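Local atomic coordinates of SAP-like pentraxin (Limulus polyphemus, PDB entry 3FLP), a protein that binds two calcium ions per subunit and probably acts as a calcium-dependent lectin, its pentraxin-fold subunits forming doubly stacked cyclic heptamers. Residues G72-G77 against I88-E93; F43-G48 against M66-D71; A30-T35 against G131-A136. All coordinates share one frame; numbering follows the deposited sequence.

Interaction 1 of 3, residues G72-G77 against I88-E93; sequences GTLNLG and ISCPIE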
ATOM      1  N   GLY A  72      46.960   5.544  26.905  1.00 23.89           N
ATOM      2  CA  GLY A  72      46.032   5.336  25.803  1.00 20.65           C
ATOM      3  C   GLY A  72      44.767   6.182  25.863  1.00 19.25           C
ATOM      4  O   GLY A  72      43.912   6.093  24.984  1.00 18.99           O
ATOM      5  N   THR A  73      44.650   7.008  26.897  1.00 17.16           N
ATOM      6  CA  THR A  73      43.488   7.875  27.087  1.00 16.28           C
ATOM      7  C   THR A  73      43.432   9.032  26.093  1.00 14.95           C
ATOM      8  O   THR A  73      44.444   9.684  25.824  1.00 14.48           O
ATOM      9  CB  THR A  73      43.486   8.460  28.519  1.00 15.90           C
ATOM     10  OG1 THR A  73      43.212   7.413  29.455  1.00 18.23           O
ATOM     11  CG2 THR A  73      42.440   9.540  28.669  1.00 15.96           C
ATOM     12  N   LEU A  74      42.244   9.291  25.559  1.00 13.76           N
ATOM     13  CA  LEU A  74      42.059  10.381  24.609  1.00 12.64           C
ATOM     14  C   LEU A  74      41.927  11.726  25.313  1.00 13.25           C
ATOM     15  O   LEU A  74      41.200  11.854  26.292  1.00 12.82           O
ATOM     16  CB  LEU A  74      40.807  10.156  23.762  1.00 12.03           C
ATOM     17  CG  LEU A  74      40.453  11.296  22.795  1.00 11.71           C
ATOM     18  CD1 LEU A  74      41.539  11.450  21.735  1.00  9.81           C
ATOM     19  CD2 LEU A  74      39.111  11.016  22.146  1.00 11.79           C
ATOM     20  N   ASN A  75      42.645  12.722  24.809  1.00 13.58           N
ATOM     21  CA  ASN A  75      42.577  14.068  25.354  1.00 13.78           C
ATOM     22  C   ASN A  75      42.182  15.019  24.225  1.00 12.11           C
ATOM     23  O   ASN A  75      42.838  15.074  23.184  1.00 10.12           O
ATOM     24  CB  ASN A  75      43.923  14.477  25.951  1.00 15.84           C
ATOM     25  CG  ASN A  75      43.928  14.408  27.463  1.00 19.87           C
ATOM     26  OD1 ASN A  75      43.628  13.366  28.056  1.00 22.71           O
ATOM     27  ND2 ASN A  75      44.273  15.521  28.100  1.00 21.10           N
ATOM     28  N   LEU A  76      41.096  15.754  24.426  1.00 11.21           N
ATOM     29  CA  LEU A  76      40.621  16.682  23.411  1.00  9.89           C
ATOM     30  C   LEU A  76      40.848  18.110  23.871  1.00 10.32           C
ATOM     31  O   LEU A  76      40.470  18.489  24.981  1.00 10.27           O
ATOM     32  CB  LEU A  76      39.133  16.443  23.124  1.00  8.50           C
ATOM     33  CG  LEU A  76      38.793  15.048  22.585  1.00  6.77           C
ATOM     34  CD1 LEU A  76      37.283  14.868  22.529  1.00  5.87           C
ATOM     35  CD2 LEU A  76      39.423  14.866  21.196  1.00  3.93           C
ATOM     36  N   GLY A  77      41.474  18.900  23.007  1.00  9.31           N
ATOM     37  CA  GLY A  77      41.758  20.272  23.354  1.00  8.28           C
ATOM     38  C   GLY A  77      41.060  21.308  22.503  1.00  8.68           C
ATOM     39  O   GLY A  77      40.653  21.048  21.367  1.00  8.92           O
ATOM     40  N   ILE A  88      40.404  18.293  27.929  1.00 13.56           N
ATOM     41  CA  ILE A  88      39.441  17.504  28.681  1.00 12.93           C
ATOM     42  C   ILE A  88      39.699  16.060  28.283  1.00 15.15           C
ATOM     43  O   ILE A  88      39.693  15.723  27.092  1.00 15.78           O
ATOM     44  CB  ILE A  88      37.988  17.873  28.336  1.00 11.34           C
ATOM     45  CG1 ILE A  88      37.692  19.307  28.798  1.00 10.44           C
ATOM     46  CG2 ILE A  88      37.035  16.883  28.998  1.00 10.69           C
ATOM     47  CD1 ILE A  88      36.289  19.776  28.500  1.00  7.22           C
ATOM     48  N   SER A  89      39.947  15.205  29.270  1.00 15.48           N
ATOM     49  CA  SER A  89      40.216  13.812  28.964  1.00 17.21           C
ATOM     50  C   SER A  89      38.928  13.010  28.812  1.00 17.80           C
ATOM     51  O   SER A  89      37.919  13.284  29.467  1.00 17.09           O
ATOM     52  CB  SER A  89      41.144  13.186  30.016  1.00 16.75           C
ATOM     53  OG  SER A  89      40.574  13.225  31.301  1.00 19.97           O
ATOM     54  N   CYS A  90      38.972  12.040  27.906  1.00 17.77           N
ATOM     55  CA  CYS A  90      37.834  11.183  27.626  1.00 18.86           C
ATOM     56  C   CYS A  90      38.118   9.765  28.118  1.00 20.31           C
ATOM     57  O   CYS A  90      39.202   9.226  27.889  1.00 18.73           O
ATOM     58  CB  CYS A  90      37.553  11.151  26.122  1.00 19.68           C
ATOM     59  SG  CYS A  90      36.868  12.678  25.385  1.00 21.14           S
ATOM     60  N   PRO A  91      37.137   9.139  28.788  1.00 21.15           N
ATOM     61  CA  PRO A  91      37.285   7.780  29.315  1.00 22.04           C
ATOM     62  C   PRO A  91      37.214   6.720  28.223  1.00 23.01           C
ATOM     63  O   PRO A  91      36.341   5.854  28.246  1.00 24.35           O
ATOM     64  CB  PRO A  91      36.121   7.671  30.290  1.00 21.69           C
ATOM     65  CG  PRO A  91      35.042   8.410  29.552  1.00 22.99           C
ATOM     66  CD  PRO A  91      35.771   9.646  29.025  1.00 21.07           C
ATOM     67  N   ILE A  92      38.126   6.794  27.261  1.00 22.84           N
ATOM     68  CA  ILE A  92      38.151   5.825  26.178  1.00 22.90           C
ATOM     69  C   ILE A  92      39.582   5.604  25.714  1.00 22.42           C
ATOM     70  O   ILE A  92      40.336   6.557  25.524  1.00 22.06           O
ATOM     71  CB  ILE A  92      37.271   6.283  24.974  1.00 23.99           C
ATOM     72  CG1 ILE A  92      37.254   5.195  23.896  1.00 25.24           C
ATOM     73  CG2 ILE A  92      37.795   7.581  24.392  1.00 22.84           C
ATOM     74  CD1 ILE A  92      36.279   5.469  22.757  1.00 25.83           C
ATOM     75  N   GLU A  93      39.963   4.341  25.559  1.00 21.89           N
ATOM     76  CA  GLU A  93      41.307   4.024  25.115  1.00 22.02           C
ATOM     77  C   GLU A  93      41.375   4.131  23.600  1.00 20.68           C
ATOM     78  O   GLU A  93      40.568   3.537  22.891  1.00 20.36           O
ATOM     79  CB  GLU A  93      41.713   2.621  25.563  1.00 23.92           C
ATOM     80  CG  GLU A  93      43.105   2.241  25.097  1.00 29.77           C
ATOM     81  CD  GLU A  93      43.745   1.174  25.956  1.00 32.67           C
ATOM     82  OE1 GLU A  93      43.090   0.144  26.222  1.00 35.09           O
ATOM     83  OE2 GLU A  93      44.913   1.365  26.360  1.00 35.63           O
TER
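Leu76 and Ile88 pair through two backbone bonds, Leu76 N to Ile88 O and Ile88 N to Leu76 O, both 3.0 Å, where strands 73-77 and 88-90 of an antiparallel hairpin run 147° apart. Further along, Cys90 N reaches Leu74 O at 2.8 Å in an almost straight bond. An inverse gamma turn centred on Pro91 then takes the second chain round a corner, and pairing resumes with a weak bond from Leu74 N to Ile92 O. Leu74, Leu76, Ile88 and Cys90 share one face of the hairpin. There Leu76 brings its CD1 methyl to 3.6 Å from Cys90 SG; with chi1 -71° the sulfur lies beside its own backbone N, where it meets this methyl and forms the disulfide to Cys122, on strand 120-125 of the other sheet. Leu74 CB touches residues before and after the corner, 4.1 Å from Cys90 CB and 4.0 Å from Ile92 CG2. On the opposite face the CG2 methyl of Thr73 sits 3.3 Å from Cys90 O. Val115 and Val102 of the facing sheet also touch Leu76, so the hairpin's apolar side belongs to the sandwich interior, and the covalent link through Cys90 ties this edge strand across the two layers.

Interaction 2 of 3, residues F43-G48 against M66-D71; sequences FHRNTG and MYVKSD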
ATOM      1  N   PHE A  43      46.526   8.749  13.289  1.00  9.86           N
ATOM      2  CA  PHE A  43      47.712   7.963  12.954  1.00 10.70           C
ATOM      3  C   PHE A  43      48.826   8.112  13.992  1.00 11.16           C
ATOM      4  O   PHE A  43      49.785   7.345  13.978  1.00 12.23           O
ATOM      5  CB  PHE A  43      48.265   8.354  11.580  1.00 11.29           C
ATOM      6  CG  PHE A  43      47.440   7.859  10.415  1.00 12.62           C
ATOM      7  CD1 PHE A  43      46.481   6.858  10.584  1.00 12.35           C
ATOM      8  CD2 PHE A  43      47.659   8.361   9.135  1.00 11.43           C
ATOM      9  CE1 PHE A  43      45.755   6.369   9.492  1.00 11.65           C
ATOM     10  CE2 PHE A  43      46.939   7.877   8.039  1.00 12.07           C
ATOM     11  CZ  PHE A  43      45.986   6.880   8.220  1.00 11.22           C
ATOM     12  N   HIS A  44      48.718   9.100  14.880  1.00 11.15           N
ATOM     13  CA  HIS A  44      49.745   9.283  15.908  1.00 11.81           C
ATOM     14  C   HIS A  44      49.225   9.793  17.247  1.00 12.44           C
ATOM     15  O   HIS A  44      48.183  10.445  17.331  1.00 11.05           O
ATOM     16  CB  HIS A  44      50.884  10.188  15.397  1.00 12.35           C
ATOM     17  CG  HIS A  44      50.437  11.530  14.896  1.00 16.42           C
ATOM     18  ND1 HIS A  44      49.944  12.517  15.725  1.00 16.70           N
ATOM     19  CD2 HIS A  44      50.443  12.061  13.648  1.00 16.93           C
ATOM     20  CE1 HIS A  44      49.669  13.594  15.012  1.00 17.16           C
ATOM     21  NE2 HIS A  44      49.962  13.345  13.749  1.00 18.91           N
ATOM     22  N   ARG A  45      49.966   9.475  18.304  1.00 13.54           N
ATOM     23  CA  ARG A  45      49.600   9.870  19.656  1.00 13.55           C
ATOM     24  C   ARG A  45      49.892  11.328  19.994  1.00 13.73           C
ATOM     25  O   ARG A  45      49.157  11.935  20.776  1.00 11.63           O
ATOM     26  CB  ARG A  45      50.314   8.981  20.677  1.00 14.67           C
ATOM     27  CG  ARG A  45      49.772   7.565  20.767  1.00 15.68           C
ATOM     28  CD  ARG A  45      50.302   6.868  22.010  1.00 16.69           C
ATOM     29  NE  ARG A  45      49.451   5.748  22.396  1.00 20.05           N
ATOM     30  CZ  ARG A  45      49.552   5.085  23.545  1.00 20.84           C
ATOM     31  NH1 ARG A  45      50.479   5.421  24.435  1.00 21.85           N
ATOM     32  NH2 ARG A  45      48.715   4.092  23.810  1.00 20.73           N
ATOM     33  N   ASN A  46      50.950  11.889  19.414  1.00 12.53           N
ATOM     34  CA  ASN A  46      51.304  13.267  19.721  1.00 14.04           C
ATOM     35  C   ASN A  46      50.284  14.280  19.227  1.00 13.98           C
ATOM     36  O   ASN A  46      49.530  14.030  18.285  1.00 13.40           O
ATOM     37  CB  ASN A  46      52.710  13.618  19.203  1.00 14.25           C
ATOM     38  CG  ASN A  46      52.911  13.259  17.750  1.00 15.79           C
ATOM     39  OD1 ASN A  46      52.908  12.083  17.380  1.00 17.89           O
ATOM     40  ND2 ASN A  46      53.098  14.272  16.915  1.00 15.08           N
ATOM     41  N   THR A  47      50.265  15.424  19.899  1.00 13.24           N
ATOM     42  CA  THR A  47      49.338  16.503  19.601  1.00 12.14           C
ATOM     43  C   THR A  47      49.276  16.905  18.134  1.00 12.24           C
ATOM     44  O   THR A  47      50.298  17.042  17.466  1.00 11.97           O
ATOM     45  CB  THR A  47      49.696  17.743  20.423  1.00 11.54           C
ATOM     46  OG1 THR A  47      49.820  17.368  21.799  1.00 11.08           O
ATOM     47  CG2 THR A  47      48.614  18.810  20.283  1.00 11.05           C
ATOM     48  N   GLY A  48      48.057  17.092  17.649  1.00 10.95           N
ATOM     49  CA  GLY A  48      47.846  17.511  16.280  1.00 10.32           C
ATOM     50  C   GLY A  48      46.617  18.400  16.251  1.00  9.40           C
ATOM     51  O   GLY A  48      45.679  18.172  17.013  1.00  8.28           O
ATOM     52  N   MET A  66      43.988  17.201  19.574  1.00 10.14           N
ATOM     53  CA  MET A  66      43.876  15.977  20.349  1.00 11.39           C
ATOM     54  C   MET A  66      45.251  15.371  20.502  1.00 11.38           C
ATOM     55  O   MET A  66      46.189  15.736  19.797  1.00 12.30           O
ATOM     56  CB  MET A  66      42.990  14.951  19.632  1.00 11.18           C
ATOM     57  CG  MET A  66      43.658  14.343  18.385  1.00 10.79           C
ATOM     58  SD  MET A  66      42.919  12.783  17.807  1.00 12.12           S
ATOM     59  CE  MET A  66      43.863  11.585  18.763  1.00 11.47           C
ATOM     60  N   TYR A  67      45.356  14.447  21.442  1.00 11.96           N
ATOM     61  CA  TYR A  67      46.573  13.692  21.653  1.00 11.87           C
ATOM     62  C   TYR A  67      46.181  12.532  22.543  1.00 10.80           C
ATOM     63  O   TYR A  67      45.130  12.558  23.179  1.00  8.84           O
ATOM     64  CB  TYR A  67      47.698  14.552  22.249  1.00 12.56           C
ATOM     65  CG  TYR A  67      47.576  14.944  23.696  1.00 14.69           C
ATOM     66  CD1 TYR A  67      47.990  14.083  24.709  1.00 14.09           C
ATOM     67  CD2 TYR A  67      47.113  16.208  24.051  1.00 14.87           C
ATOM     68  CE1 TYR A  67      47.954  14.480  26.037  1.00 17.30           C
ATOM     69  CE2 TYR A  67      47.072  16.611  25.374  1.00 16.28           C
ATOM     70  CZ  TYR A  67      47.493  15.747  26.361  1.00 17.11           C
ATOM     71  OH  TYR A  67      47.449  16.156  27.673  1.00 22.08           O
ATOM     72  N   VAL A  68      47.001  11.492  22.537  1.00 11.21           N
ATOM     73  CA  VAL A  68      46.733  10.309  23.329  1.00 13.18           C
ATOM     74  C   VAL A  68      47.733  10.239  24.468  1.00 15.59           C
ATOM     75  O   VAL A  68      48.939  10.318  24.239  1.00 15.60           O
ATOM     76  CB  VAL A  68      46.854   9.053  22.447  1.00 11.74           C
ATOM     77  CG1 VAL A  68      46.507   7.808  23.247  1.00 11.31           C
ATOM     78  CG2 VAL A  68      45.942   9.195  21.237  1.00  8.23           C
ATOM     79  N   LYS A  69      47.232  10.110  25.695  1.00 18.96           N
ATOM     80  CA  LYS A  69      48.101  10.025  26.870  1.00 22.96           C
ATOM     81  C   LYS A  69      48.856   8.702  26.849  1.00 24.54           C
ATOM     82  O   LYS A  69      48.532   7.795  26.077  1.00 24.92           O
ATOM     83  CB  LYS A  69      47.296  10.076  28.175  1.00 24.48           C
ATOM     84  CG  LYS A  69      46.341  11.247  28.334  1.00 28.47           C
ATOM     85  CD  LYS A  69      47.061  12.578  28.396  1.00 31.16           C
ATOM     86  CE  LYS A  69      47.834  12.775  29.699  1.00 32.30           C
ATOM     87  NZ  LYS A  69      48.548  14.099  29.689  1.00 30.45           N
ATOM     88  N   SER A  70      49.849   8.597  27.723  1.00 26.09           N
ATOM     89  CA  SER A  70      50.668   7.393  27.846  1.00 27.97           C
ATOM     90  C   SER A  70      49.835   6.126  28.064  1.00 27.12           C
ATOM     91  O   SER A  70      50.165   5.063  27.540  1.00 27.67           O
ATOM     92  CB  SER A  70      51.653   7.570  29.009  1.00 29.38           C
ATOM     93  OG  SER A  70      52.517   6.453  29.128  1.00 33.45           O
ATOM     94  N   ASP A  71      48.756   6.245  28.832  1.00 26.74           N
ATOM     95  CA  ASP A  71      47.891   5.101  29.117  1.00 26.91           C
ATOM     96  C   ASP A  71      46.866   4.816  28.016  1.00 25.46           C
ATOM     97  O   ASP A  71      46.007   3.952  28.177  1.00 25.68           O
ATOM     98  CB  ASP A  71      47.171   5.302  30.460  1.00 27.29           C
ATOM     99  CG  ASP A  71      46.273   6.529  30.471  1.00 28.52           C
ATOM    100  OD1 ASP A  71      46.253   7.266  29.463  1.00 30.31           O
ATOM    101  OD2 ASP A  71      45.585   6.760  31.492  1.00 28.35           O
TER
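Arg45 lays its side chain across Val68, with CG 3.7 Å from Val68 CB, where the loop entering strand 48-55 runs beside the end of strand 60-68 in one sheet of the pentraxin beta sandwich. The chain is extended from CG to NE, so it passes over the valine, NE coming to 3.7 Å from Val68 CG1, and delivers the guanidinium to the turn beyond. There NH1 bonds to Ser70 O at 3.1 Å, the donor standing well above the carbonyl plane, while Lys69 O lies over one guanidinium face without a bond. The backbones are joined as well: Val68 N meets a lone pair of Arg45 O, in the carbonyl plane, at 2.8 Å. Gly48 and Met66 follow as an antiparallel hydrogen-bonded pair. Thr47 OG1 flanks Tyr67 CB at 3.6 Å. Further out, Lys69 NZ, in the plane of the Tyr67 ring, hydrogen-bonds to its OH, and the Tyr67 ring makes an edge-to-face contact with Tyr87. Leu96 also touches Arg45, and Ile94 packs on Val68. Next to the Gly48-Met66 pair, Thr47 CA directs its hydrogen to Met66 O, CA and O being 3.2 Å apart with 162° at the hydrogen.

Interaction 3 of 3, residues A30-T35 against G131-A136; sequences AVRQLT and GHQISA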
ATOM      1  N   ALA A  30      30.345  35.767  11.475  1.00 10.48           N
ATOM      2  CA  ALA A  30      30.681  36.018  12.871  1.00 11.19           C
ATOM      3  C   ALA A  30      29.860  35.009  13.674  1.00 11.48           C
ATOM      4  O   ALA A  30      28.702  34.749  13.336  1.00 12.12           O
ATOM      5  CB  ALA A  30      30.284  37.441  13.262  1.00 10.49           C
ATOM      6  N   VAL A  31      30.445  34.425  14.717  1.00 10.84           N
ATOM      7  CA  VAL A  31      29.709  33.461  15.538  1.00 11.00           C
ATOM      8  C   VAL A  31      30.007  33.676  17.013  1.00 11.66           C
ATOM      9  O   VAL A  31      31.103  34.114  17.373  1.00 10.98           O
ATOM     10  CB  VAL A  31      30.090  31.980  15.211  1.00 10.67           C
ATOM     11  CG1 VAL A  31      29.814  31.659  13.738  1.00  9.18           C
ATOM     12  CG2 VAL A  31      31.558  31.730  15.552  1.00  7.84           C
ATOM     13  N   ARG A  32      29.034  33.381  17.868  1.00 11.99           N
ATOM     14  CA  ARG A  32      29.278  33.497  19.293  1.00 13.59           C
ATOM     15  C   ARG A  32      29.293  32.108  19.919  1.00 12.39           C
ATOM     16  O   ARG A  32      29.593  31.946  21.098  1.00 11.33           O
ATOM     17  CB  ARG A  32      28.266  34.424  19.980  1.00 18.22           C
ATOM     18  CG  ARG A  32      26.824  34.302  19.573  1.00 22.88           C
ATOM     19  CD  ARG A  32      25.981  35.176  20.507  1.00 26.89           C
ATOM     20  NE  ARG A  32      26.254  36.610  20.375  1.00 28.96           N
ATOM     21  CZ  ARG A  32      25.999  37.510  21.328  1.00 30.40           C
ATOM     22  NH1 ARG A  32      25.480  37.128  22.488  1.00 30.73           N
ATOM     23  NH2 ARG A  32      26.234  38.796  21.120  1.00 28.86           N
ATOM     24  N   GLN A  33      29.004  31.105  19.093  1.00 11.03           N
ATOM     25  CA  GLN A  33      28.994  29.707  19.510  1.00  9.42           C
ATOM     26  C   GLN A  33      29.416  28.841  18.328  1.00  8.91           C
ATOM     27  O   GLN A  33      29.212  29.206  17.171  1.00  9.65           O
ATOM     28  CB  GLN A  33      27.594  29.269  19.949  1.00  8.06           C
ATOM     29  CG  GLN A  33      27.019  30.017  21.136  1.00  9.18           C
ATOM     30  CD  GLN A  33      25.596  29.578  21.445  1.00  9.82           C
ATOM     31  OE1 GLN A  33      24.732  29.571  20.562  1.00 11.47           O
ATOM     32  NE2 GLN A  33      25.346  29.217  22.693  1.00  7.22           N
ATOM     33  N   LEU A  34      29.986  27.681  18.617  1.00  7.96           N
ATOM     34  CA  LEU A  34      30.415  26.799  17.553  1.00  7.49           C
ATOM     35  C   LEU A  34      30.504  25.352  18.011  1.00  7.69           C
ATOM     36  O   LEU A  34      31.012  25.060  19.094  1.00  7.73           O
ATOM     37  CB  LEU A  34      31.776  27.259  17.024  1.00  6.37           C
ATOM     38  CG  LEU A  34      32.155  26.867  15.597  1.00  5.58           C
ATOM     39  CD1 LEU A  34      31.237  27.576  14.597  1.00  5.19           C
ATOM     40  CD2 LEU A  34      33.605  27.262  15.345  1.00  7.77           C
ATOM     41  N   THR A  35      29.986  24.446  17.189  1.00  6.81           N
ATOM     42  CA  THR A  35      30.062  23.022  17.484  1.00  6.06           C
ATOM     43  C   THR A  35      30.695  22.372  16.255  1.00  6.70           C
ATOM     44  O   THR A  35      30.178  22.493  15.137  1.00  6.39           O
ATOM     45  CB  THR A  35      28.669  22.384  17.732  1.00  5.26           C
ATOM     46  OG1 THR A  35      28.067  22.964  18.898  1.00  4.29           O
ATOM     47  CG2 THR A  35      28.806  20.876  17.948  1.00  3.67           C
ATOM     48  N   GLY A 131      32.539  35.517  26.675  1.00 14.68           N
ATOM     49  CA  GLY A 131      32.278  36.855  26.182  1.00 14.14           C
ATOM     50  C   GLY A 131      32.925  37.105  24.828  1.00 15.53           C
ATOM     51  O   GLY A 131      32.780  38.181  24.251  1.00 15.58           O
ATOM     52  N   HIS A 132      33.643  36.116  24.310  1.00 15.25           N
ATOM     53  CA  HIS A 132      34.297  36.288  23.023  1.00 17.05           C
ATOM     54  C   HIS A 132      33.399  35.937  21.848  1.00 17.40           C
ATOM     55  O   HIS A 132      32.652  34.962  21.887  1.00 17.33           O
ATOM     56  CB  HIS A 132      35.564  35.434  22.926  1.00 14.35           C
ATOM     57  CG  HIS A 132      36.275  35.572  21.615  1.00 14.80           C
ATOM     58  ND1 HIS A 132      36.942  36.721  21.246  1.00 16.02           N
ATOM     59  CD2 HIS A 132      36.402  34.714  20.574  1.00 14.31           C
ATOM     60  CE1 HIS A 132      37.450  36.566  20.037  1.00 14.66           C
ATOM     61  NE2 HIS A 132      37.137  35.357  19.607  1.00 15.26           N
ATOM     62  N   GLN A 133      33.487  36.748  20.803  1.00 18.82           N
ATOM     63  CA  GLN A 133      32.737  36.532  19.577  1.00 19.81           C
ATOM     64  C   GLN A 133      33.762  36.457  18.458  1.00 19.13           C
ATOM     65  O   GLN A 133      34.529  37.394  18.251  1.00 18.48           O
ATOM     66  CB  GLN A 133      31.790  37.695  19.291  1.00 21.49           C
ATOM     67  CG  GLN A 133      30.581  37.763  20.202  1.00 27.12           C
ATOM     68  CD  GLN A 133      29.628  38.871  19.799  1.00 28.55           C
ATOM     69  OE1 GLN A 133      29.262  38.992  18.623  1.00 30.46           O
ATOM     70  NE2 GLN A 133      29.218  39.687  20.770  1.00 27.91           N
ATOM     71  N   ILE A 134      33.787  35.340  17.747  1.00 18.53           N
ATOM     72  CA  ILE A 134      34.729  35.189  16.649  1.00 18.02           C
ATOM     73  C   ILE A 134      34.309  36.154  15.544  1.00 17.75           C
ATOM     74  O   ILE A 134      33.199  36.070  15.020  1.00 16.95           O
ATOM     75  CB  ILE A 134      34.733  33.732  16.124  1.00 17.22           C
ATOM     76  CG1 ILE A 134      35.169  32.792  17.254  1.00 16.80           C
ATOM     77  CG2 ILE A 134      35.665  33.604  14.928  1.00 15.72           C
ATOM     78  CD1 ILE A 134      35.054  31.330  16.919  1.00 15.36           C
ATOM     79  N   SER A 135      35.196  37.082  15.204  1.00 17.30           N
ATOM     80  CA  SER A 135      34.894  38.062  14.175  1.00 18.35           C
ATOM     81  C   SER A 135      34.659  37.405  12.818  1.00 17.46           C
ATOM     82  O   SER A 135      35.202  36.339  12.525  1.00 17.56           O
ATOM     83  CB  SER A 135      36.020  39.098  14.093  1.00 20.38           C
ATOM     84  OG  SER A 135      37.274  38.491  14.333  1.00 23.96           O
ATOM     85  N   ALA A 136      33.831  38.052  12.006  1.00 15.63           N
ATOM     86  CA  ALA A 136      33.473  37.565  10.682  1.00 16.62           C
ATOM     87  C   ALA A 136      34.670  37.429   9.755  1.00 16.12           C
ATOM     88  O   ALA A 136      35.648  38.171   9.875  1.00 17.19           O
ATOM     89  CB  ALA A 136      32.451  38.507  10.053  1.00 16.30           C
TER
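Arg32 and Gln133 extend alongside each other in the same direction, where the approach to strand 33-42 meets the loop before strand 139-142. From CB, which lies 4.1 Å from Gln133 CG, the arginine leaves with CG between its own backbone N and carbonyl carbon (chi1 42°). A bend at chi3 then turns the chain so that NE comes to 4.1 Å from Gln133 CD, and CZ to 3.9 Å from Gln133 NE2. At the tip NH2 approaches the same NE2 to 3.1 Å; as modelled both are donors, so this is a close pair and not a hydrogen bond, and the guanidinium and amide planes are 54° apart. In the assembly Arg32 makes a cation-pi contact with Phe43 of a neighbouring subunit. Within the subunit, the contact joins the lead-in to strand 33-42, in one sheet of the pentraxin sandwich, to a loop leading into the other sheet. Its backbone link is a single antiparallel bridge: Ile134 N bonds to Val31 O at 3.0 Å, and Val31 N to Ile134 O at 3.2 Å. Val31 CG2 packs 3.8 Å from Ile134 CD1, and Phe62 and Trp106 also touch the buried isoleucine. His132 is held from outside, its NE2 hydrogen-bonding Gln61 OE1. At the other end the methyls of Ala30 and Ala136 meet, CB to CB, at 4.0 Å.

Interactions 1 and 2 are neighbours, their centres about 9 Å apart, and share the seven-stranded sheet, in which strands 60-68 and 73-80 lie side by side. They touch directly through a probable backbone hydrogen bond from Asn75 N to Tyr67 O. In sequence both segments of interaction 2 precede those of interaction 1, so strands 48-55, 60-68, 73-80 and 86-90 are added to the sheet in turn. Segments 30-35 and 131-136 of interaction 3 bracket both. Its centre lies about 26 Å from that of interaction 1 and about 28 Å from that of interaction 2, across the chain's centre from the latter. Arg32 of interaction 3 meets Phe43, in segment 43-48, of a neighbouring subunit, so the assembly joins these distant ends.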